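Local coordinates for protein sortase B (Listeria monocytogenes serovar 1/2a, PDB 5JCV) that cleaves the C-terminal sorting signal of surface proteins and, through a thioester intermediate, attaches them covalently to the cell wall, at residues Y27-S32 / G51-D56; I69-N74 / T162-D167; T23-P28 / S79-L84. All blocks are in the same frame, centred on the assembly; numbering follows the deposited sequence.

Interaction 1 of 3, residues Y27-S32 / G51-D56; sequences YPILQS and GSIFKD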
# COMPACT_ATOMS: atom_id res chain seq x y z
N TYR A 27 7.57 -6.24 -12.14
CA TYR A 27 8.02 -4.92 -11.85
C TYR A 27 7.10 -4.24 -10.82
O TYR A 27 5.91 -4.59 -10.71
CB TYR A 27 8.02 -4.06 -13.12
CG TYR A 27 9.04 -4.40 -14.20
CD1 TYR A 27 10.41 -4.32 -13.95
CD2 TYR A 27 8.63 -4.69 -15.52
CE1 TYR A 27 11.34 -4.59 -14.95
CE2 TYR A 27 9.56 -4.96 -16.51
CZ TYR A 27 10.91 -4.90 -16.24
OH TYR A 27 11.85 -5.19 -17.22
N PRO A 28 7.67 -3.27 -10.08
CA PRO A 28 6.87 -2.40 -9.27
C PRO A 28 6.06 -1.48 -10.16
O PRO A 28 6.51 -1.12 -11.27
CB PRO A 28 7.91 -1.63 -8.47
CG PRO A 28 9.08 -1.56 -9.40
CD PRO A 28 9.10 -2.96 -9.95
N ILE A 29 4.84 -1.20 -9.72
CA ILE A 29 3.99 -0.22 -10.36
C ILE A 29 4.08 1.07 -9.61
O ILE A 29 3.72 1.13 -8.42
CB ILE A 29 2.51 -0.65 -10.38
CG1 ILE A 29 2.40 -2.04 -11.01
CG2 ILE A 29 1.67 0.40 -11.09
CD1 ILE A 29 1.00 -2.50 -11.30
N LEU A 30 4.51 2.11 -10.30
CA LEU A 30 4.63 3.43 -9.71
C LEU A 30 3.46 4.31 -10.12
O LEU A 30 2.63 3.86 -10.86
CB LEU A 30 6.02 4.04 -10.02
CG LEU A 30 6.99 3.31 -9.05
CD1 LEU A 30 7.63 2.06 -9.66
CD2 LEU A 30 8.04 4.23 -8.46
N GLN A 31 3.35 5.50 -9.52
CA GLN A 31 2.29 6.44 -9.85
C GLN A 31 2.58 7.86 -9.35
O GLN A 31 2.99 8.05 -8.22
CB GLN A 31 0.93 6.00 -9.31
CG GLN A 31 -0.24 6.85 -9.86
CD GLN A 31 -1.58 6.42 -9.31
OE1 GLN A 31 -1.66 6.08 -8.15
NE2 GLN A 31 -2.62 6.42 -10.13
N SER A 32 2.34 8.84 -10.22
CA SER A 32 2.52 10.24 -9.88
C SER A 32 1.22 10.97 -10.19
O SER A 32 0.18 10.34 -10.38
CB SER A 32 3.69 10.83 -10.67
OG SER A 32 3.38 10.85 -12.05
N GLY A 51 12.42 4.53 -17.74
CA GLY A 51 11.34 4.95 -16.87
C GLY A 51 10.97 3.84 -15.93
O GLY A 51 11.82 3.08 -15.52
N SER A 52 9.70 3.78 -15.60
CA SER A 52 9.10 2.80 -14.75
C SER A 52 7.80 2.35 -15.36
O SER A 52 7.26 3.02 -16.22
CB SER A 52 8.75 3.43 -13.40
OG SER A 52 9.95 3.78 -12.74
N ILE A 53 7.29 1.23 -14.86
CA ILE A 53 5.89 0.85 -15.04
C ILE A 53 5.01 1.70 -14.14
O ILE A 53 5.30 1.85 -12.94
CB ILE A 53 5.65 -0.64 -14.69
CG1 ILE A 53 6.62 -1.58 -15.44
CG2 ILE A 53 4.21 -1.01 -14.96
CD1 ILE A 53 6.67 -1.39 -16.96
N PHE A 54 3.94 2.28 -14.69
CA PHE A 54 3.15 3.18 -13.87
C PHE A 54 1.66 3.18 -14.18
O PHE A 54 1.25 2.96 -15.30
CB PHE A 54 3.69 4.65 -13.94
CG PHE A 54 3.54 5.31 -15.30
CD1 PHE A 54 2.43 6.07 -15.60
CD2 PHE A 54 4.52 5.15 -16.27
CE1 PHE A 54 2.30 6.70 -16.83
CE2 PHE A 54 4.40 5.76 -17.51
CZ PHE A 54 3.29 6.56 -17.79
N LYS A 55 0.89 3.48 -13.15
CA LYS A 55 -0.54 3.46 -13.23
C LYS A 55 -0.98 4.84 -13.63
O LYS A 55 -0.43 5.86 -13.16
CB LYS A 55 -1.13 3.07 -11.86
CG LYS A 55 -2.65 2.87 -11.89
CD LYS A 55 -3.32 2.85 -10.52
CE LYS A 55 -3.26 1.50 -9.85
NZ LYS A 55 -3.99 1.39 -8.51
N ASP A 56 -1.99 4.87 -14.50
CA ASP A 56 -2.57 6.10 -15.00
C ASP A 56 -2.99 6.95 -13.83
O ASP A 56 -3.66 6.46 -12.94
CB ASP A 56 -3.80 5.80 -15.86
CG ASP A 56 -4.27 7.00 -16.65
OD1 ASP A 56 -4.78 7.98 -16.07
OD2 ASP A 56 -4.13 6.97 -17.89
O HOH W 1 8.65 -0.21 -12.74
O HOH W 2 1.25 8.01 -12.82

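Interaction 2 of 3, residues I69-N74 / T162-D167; sequences IIYGHN and TLSTCD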
# COMPACT_ATOMS: atom_id res chain seq x y z
N ILE A 69 -5.50 1.53 -15.99
CA ILE A 69 -4.49 1.44 -17.05
C ILE A 69 -3.08 1.55 -16.48
O ILE A 69 -2.77 2.45 -15.69
CB ILE A 69 -4.71 2.52 -18.12
CG1 ILE A 69 -6.12 2.41 -18.73
CG2 ILE A 69 -3.69 2.42 -19.26
CD1 ILE A 69 -6.63 3.73 -19.24
N ILE A 70 -2.25 0.61 -16.92
CA ILE A 70 -0.87 0.54 -16.54
C ILE A 70 -0.02 0.67 -17.83
O ILE A 70 -0.21 -0.07 -18.80
CB ILE A 70 -0.54 -0.84 -15.88
CG1 ILE A 70 -1.54 -1.22 -14.77
CG2 ILE A 70 0.85 -0.81 -15.27
CD1 ILE A 70 -1.64 -0.18 -13.65
N TYR A 71 0.95 1.56 -17.76
CA TYR A 71 1.75 1.95 -18.87
C TYR A 71 3.20 1.53 -18.67
O TYR A 71 3.66 1.45 -17.53
CB TYR A 71 1.73 3.49 -18.98
CG TYR A 71 0.39 4.11 -19.30
CD1 TYR A 71 -0.18 3.99 -20.58
CD2 TYR A 71 -0.27 4.84 -18.36
CE1 TYR A 71 -1.40 4.56 -20.87
CE2 TYR A 71 -1.49 5.42 -18.64
CZ TYR A 71 -2.03 5.29 -19.89
OH TYR A 71 -3.22 5.86 -20.14
N GLY A 72 3.91 1.28 -19.76
CA GLY A 72 5.37 1.08 -19.69
C GLY A 72 5.97 1.26 -21.07
O GLY A 72 5.26 1.17 -22.04
N HIS A 73 7.26 1.55 -21.17
CA HIS A 73 7.91 1.67 -22.48
C HIS A 73 8.00 0.35 -23.17
O HIS A 73 8.16 -0.71 -22.54
CB HIS A 73 9.32 2.22 -22.36
CG HIS A 73 9.39 3.70 -22.18
ND1 HIS A 73 9.06 4.58 -23.18
CD2 HIS A 73 9.77 4.45 -21.12
CE1 HIS A 73 9.22 5.82 -22.74
NE2 HIS A 73 9.64 5.77 -21.49
N ASN A 74 7.88 0.41 -24.47
CA ASN A 74 8.27 -0.68 -25.33
C ASN A 74 9.75 -0.65 -25.62
O ASN A 74 10.16 -0.24 -26.70
CB ASN A 74 7.48 -0.64 -26.63
CG ASN A 74 7.87 -1.78 -27.56
OD1 ASN A 74 8.56 -2.73 -27.16
ND2 ASN A 74 7.46 -1.69 -28.81
N THR A 162 -5.99 -2.70 -18.04
CA THR A 162 -5.43 -2.53 -19.37
C THR A 162 -3.94 -2.34 -19.19
O THR A 162 -3.49 -1.45 -18.42
CB THR A 162 -6.00 -1.27 -20.08
OG1 THR A 162 -7.42 -1.35 -20.13
CG2 THR A 162 -5.49 -1.14 -21.48
N LEU A 163 -3.17 -3.17 -19.89
CA LEU A 163 -1.76 -2.96 -19.98
C LEU A 163 -1.47 -2.35 -21.36
O LEU A 163 -1.92 -2.85 -22.38
CB LEU A 163 -1.05 -4.29 -19.79
CG LEU A 163 -1.33 -5.06 -18.52
CD1 LEU A 163 -0.44 -6.26 -18.50
CD2 LEU A 163 -1.12 -4.31 -17.22
N SER A 164 -0.70 -1.27 -21.39
CA SER A 164 -0.39 -0.58 -22.66
C SER A 164 1.01 -0.02 -22.70
O SER A 164 1.49 0.55 -21.71
CB SER A 164 -1.33 0.58 -22.82
OG SER A 164 -1.11 1.33 -24.01
N THR A 165 1.65 -0.15 -23.85
CA THR A 165 2.92 0.49 -24.06
C THR A 165 2.61 1.97 -24.28
O THR A 165 1.47 2.32 -24.54
CB THR A 165 3.73 -0.10 -25.25
OG1 THR A 165 3.01 0.03 -26.47
CG2 THR A 165 4.04 -1.60 -25.02
N CYS A 166 3.62 2.81 -24.15
CA CYS A 166 3.51 4.25 -24.23
C CYS A 166 4.92 4.74 -24.59
O CYS A 166 5.83 4.53 -23.79
CB CYS A 166 3.14 4.83 -22.84
SG CYS A 166 2.48 6.50 -22.96
N ASP A 167 5.11 5.37 -25.74
CA ASP A 167 6.50 5.80 -26.16
C ASP A 167 6.54 7.16 -26.79
O ASP A 167 6.59 8.11 -26.01
CB ASP A 167 7.19 4.74 -27.02
CG ASP A 167 7.46 3.44 -26.23
OD1 ASP A 167 8.43 3.34 -25.49
OD2 ASP A 167 6.69 2.51 -26.34

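Interaction 3 of 3, residues T23-P28 / S79-L84; sequences TEIDYP and SMFADL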
# COMPACT_ATOMS: atom_id res chain seq x y z
N THR A 23 8.08 -13.77 -18.89
CA THR A 23 8.44 -12.48 -19.51
C THR A 23 9.38 -11.76 -18.59
O THR A 23 9.61 -12.23 -17.48
CB THR A 23 7.24 -11.59 -19.78
OG1 THR A 23 6.78 -10.98 -18.56
CG2 THR A 23 6.12 -12.38 -20.43
N GLU A 24 9.89 -10.62 -19.02
CA GLU A 24 10.64 -9.77 -18.13
C GLU A 24 9.73 -8.99 -17.22
O GLU A 24 10.23 -8.29 -16.37
CB GLU A 24 11.51 -8.76 -18.91
CG GLU A 24 12.53 -9.42 -19.83
CD GLU A 24 13.71 -8.52 -20.18
OE1 GLU A 24 13.89 -7.44 -19.60
OE2 GLU A 24 14.47 -8.89 -21.11
N ILE A 25 8.40 -9.06 -17.42
CA ILE A 25 7.48 -8.14 -16.73
C ILE A 25 7.22 -8.66 -15.31
O ILE A 25 6.44 -9.61 -15.10
CB ILE A 25 6.14 -7.98 -17.46
CG1 ILE A 25 6.39 -7.36 -18.82
CG2 ILE A 25 5.21 -7.07 -16.63
CD1 ILE A 25 5.22 -7.46 -19.77
N ASP A 26 7.97 -8.10 -14.38
CA ASP A 26 7.94 -8.48 -12.98
C ASP A 26 8.45 -7.23 -12.29
O ASP A 26 9.62 -7.12 -12.00
CB ASP A 26 8.87 -9.66 -12.74
CG ASP A 26 8.76 -10.23 -11.30
OD1 ASP A 26 8.01 -9.68 -10.43
OD2 ASP A 26 9.40 -11.26 -11.05
N TYR A 27 7.57 -6.24 -12.14
CA TYR A 27 8.02 -4.92 -11.85
C TYR A 27 7.10 -4.24 -10.82
O TYR A 27 5.91 -4.59 -10.71
CB TYR A 27 8.02 -4.06 -13.12
CG TYR A 27 9.04 -4.40 -14.20
CD1 TYR A 27 10.41 -4.32 -13.95
CD2 TYR A 27 8.63 -4.69 -15.52
CE1 TYR A 27 11.34 -4.59 -14.95
CE2 TYR A 27 9.56 -4.96 -16.51
CZ TYR A 27 10.91 -4.90 -16.24
OH TYR A 27 11.85 -5.19 -17.22
N PRO A 28 7.67 -3.27 -10.08
CA PRO A 28 6.87 -2.40 -9.27
C PRO A 28 6.06 -1.48 -10.16
O PRO A 28 6.51 -1.12 -11.27
CB PRO A 28 7.91 -1.63 -8.47
CG PRO A 28 9.08 -1.56 -9.40
CD PRO A 28 9.10 -2.96 -9.95
N SER A 79 13.14 -4.87 -22.22
CA SER A 79 12.65 -4.60 -20.85
C SER A 79 11.32 -3.88 -20.84
O SER A 79 10.77 -3.52 -21.90
CB SER A 79 13.69 -3.79 -20.06
OG SER A 79 14.02 -2.59 -20.71
N MSE A 80 10.83 -3.63 -19.63
CA MSE A 80 9.61 -2.86 -19.39
C MSE A 80 8.50 -3.62 -20.06
O MSE A 80 8.35 -4.81 -19.80
CB MSE A 80 9.78 -1.37 -19.75
CG MSE A 80 11.04 -0.76 -19.13
SE MSE A 80 11.30 -1.16 -17.19
CE MSE A 80 9.83 -0.16 -16.50
N PHE A 81 7.70 -2.96 -20.91
CA PHE A 81 6.56 -3.61 -21.57
C PHE A 81 6.85 -4.12 -22.96
O PHE A 81 5.93 -4.49 -23.69
CB PHE A 81 5.38 -2.68 -21.58
CG PHE A 81 4.50 -2.77 -20.36
CD1 PHE A 81 4.80 -3.61 -19.27
CD2 PHE A 81 3.36 -1.96 -20.28
CE1 PHE A 81 3.95 -3.68 -18.17
CE2 PHE A 81 2.52 -2.04 -19.19
CZ PHE A 81 2.84 -2.88 -18.12
N ALA A 82 8.11 -4.24 -23.34
CA ALA A 82 8.37 -4.87 -24.65
C ALA A 82 7.72 -6.24 -24.77
O ALA A 82 7.30 -6.63 -25.88
CB ALA A 82 9.86 -4.96 -24.95
N ASP A 83 7.63 -7.00 -23.66
CA ASP A 83 7.10 -8.37 -23.77
C ASP A 83 5.58 -8.46 -23.98
O ASP A 83 5.07 -9.56 -24.25
CB ASP A 83 7.55 -9.24 -22.59
CG ASP A 83 8.97 -9.80 -22.78
OD1 ASP A 83 9.55 -9.69 -23.91
OD2 ASP A 83 9.52 -10.33 -21.78
N LEU A 84 4.86 -7.35 -23.92
CA LEU A 84 3.40 -7.37 -24.19
C LEU A 84 3.10 -7.95 -25.60
O LEU A 84 2.06 -8.61 -25.82
CB LEU A 84 2.77 -5.95 -24.04
CG LEU A 84 2.65 -5.34 -22.63
CD1 LEU A 84 1.75 -4.11 -22.55
CD2 LEU A 84 2.13 -6.41 -21.70

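Interaction 1 of 3, residues Y27-S32 / G51-D56
Q31 and K55 both send CG off opposite the backbone N (chi1 -170° and -174°), and this lays their chains obliquely across each other. Q31 stays extended to its amide, while K55 bends at chi3. K55 CD packs 3.7 Å from Q31 NE2. The same nitrogen gives a hydrogen bond to D56 O at 3.0 Å. This bond is bent, at 135°. D56 O lies close to the amide plane of Q31, but the nitrogen stands above the carbonyl plane of D56. Q31 NE2 also binds N59 O, so two carbonyls hold the amide.

Further back, I53 CG1 comes up at about a right angle to Y27 and touches Y27 CB at 3.7 Å. I29 CG2 rests on K55 CB at 3.9 Å.

The backbones are joined around L30. L30 N donates to I53 O at 2.8 Å, and K55 N donates to L30 O at 2.9 Å. One water bridges P28 O to I53 N, and a second bridges K55 O to S32 N. Each continues the pairing where the two backbones no longer bond directly. The D56 carboxylate turns to Y71 and R58.

The L30-F54 pair is a parallel bridge. It joins the two strands of the beta-alpha-beta unit formed by strand 26-30, helix 37-40 and strand 53-55, part of the sortase beta-barrel.

Interaction 2 of 3, residues I69-N74 / T162-D167
H73 and D167 cross obliquely, with imidazole and carboxylate planes 40° apart. H73 ND1 donates to D167 OD1 at 2.7 Å. The oxygen lies in the imidazole plane, but the nitrogen stands above the carboxylate plane. The other oxygen, D167 OD2, uses its syn lone pair to accept from N74 N at 3.1 Å. The carboxylate is thus held by a ring and a backbone N-H. On the far side of the ring, H73 NE2 binds L39 O.

C166 lies obliquely beside the Y71 ring, a Cys sulfur-aromatic contact. SG lies 5.0 Å from the ring centroid, 36° off the normal, and C166 CB is 4.1 Å from Y71 CD1. I69 CG2 lies over one face of that ring, offset toward the rim, and the Y71 hydroxyl bonds to D56.

Earlier in the two strands the partners lie side by side and point the same way. I69 CG1 meets T162 CB at 3.9 Å on the face that also bears Y71 and S164. I70 CB meets L163 CD2 at 3.8 Å on the other face. S164 OG donates to T165 O of the next residue and also bonds Y124 OH.

Four parallel bridges pair I69-G72 with T162-T165. I70 N donates to T162 O at 2.8 Å, nearly straight into the carbonyl. Both strands end where H73 and C166 begin. The sequence TLSTC fits the TLXTC signature of sortases, whose cysteine forms the thioester in relatives. H73 and C166 therefore probably mark the active-site end of the barrel in this sortase domain, one part of a longer membrane protein.

Interaction 3 of 3, residues T23-P28 / S79-L84
The Y27 ring has the selenium of M80 over one face. SE sits 4.2 Å from the ring centroid and 23° off the normal, shifted toward the rim. M80 is present as selenomethionine, so this is a Met-aromatic contact with selenium in place of sulfur. Its chain bends at chi2 and chi3, which carries SE back over the ring. The Y27 hydroxyl accepts from M80 N at 3.0 Å. One residue thus meets Y27 through both side chain and backbone.

The F81 ring is met obliquely by I25, whose CD1 lies 3.9 Å from F81 CD1. I25 and F81 cross at about a right angle. The same methyl reaches L84 CD2 at 3.8 Å, and I25 CG1 lies against M80 O. The I25 CD1 methyl therefore packs against F81 and L84 together, with L18 of strand 14-19 also packed on both I25 and F81.

The carboxylates of E24 and D83 stand almost perpendicular, with planes 89° apart. D83 OD2 accepts from E24 N at 2.8 Å, nearly in line with the C-O bond of OD2. The T23 and D83 side chains run past each other in opposite directions. T23 OG1 accepts from I25 N in an ST turn, so successive N-H groups, of E24 and I25, are taken up by different side chains. E24 OE1 lies 3.3 Å from S79 CA.

Residues S79 to A82 form a type II' turn, and S79 OG bonds to D77. The loop is held to strand 26-30 and the turn before it by E24 N and M80 N, each given to a side-chain oxygen, and by apolar packing between them. E24 OE2 and D83 OD2 are 5.2 Å apart. Their like charges may raise the pKa of D83 slightly, an effect the bond from E24 N would probably offset.

From the N terminus, residues 23-32 serve two contacts. Interaction 1 closes the short loop through helix 37-40 and pairs strand 26-30 with strand 53-55. Interaction 3 starts from the same strand but closes a longer loop, to residues 79-84, and so encloses interaction 1. Interaction 2 opens inside interaction 3, at residues 69-74, and closes far along the chain at residues 162-167. These two therefore cross, while interactions 1 and 2 follow in series. Strands 53-55 and 67-72 are sheet neighbours, and D56 N probably bonds I69 O. F81 N probably bonds H73 O, and M80 and F81 pack on I53. Together they tie one side of the barrel to the loop before helix 90-95.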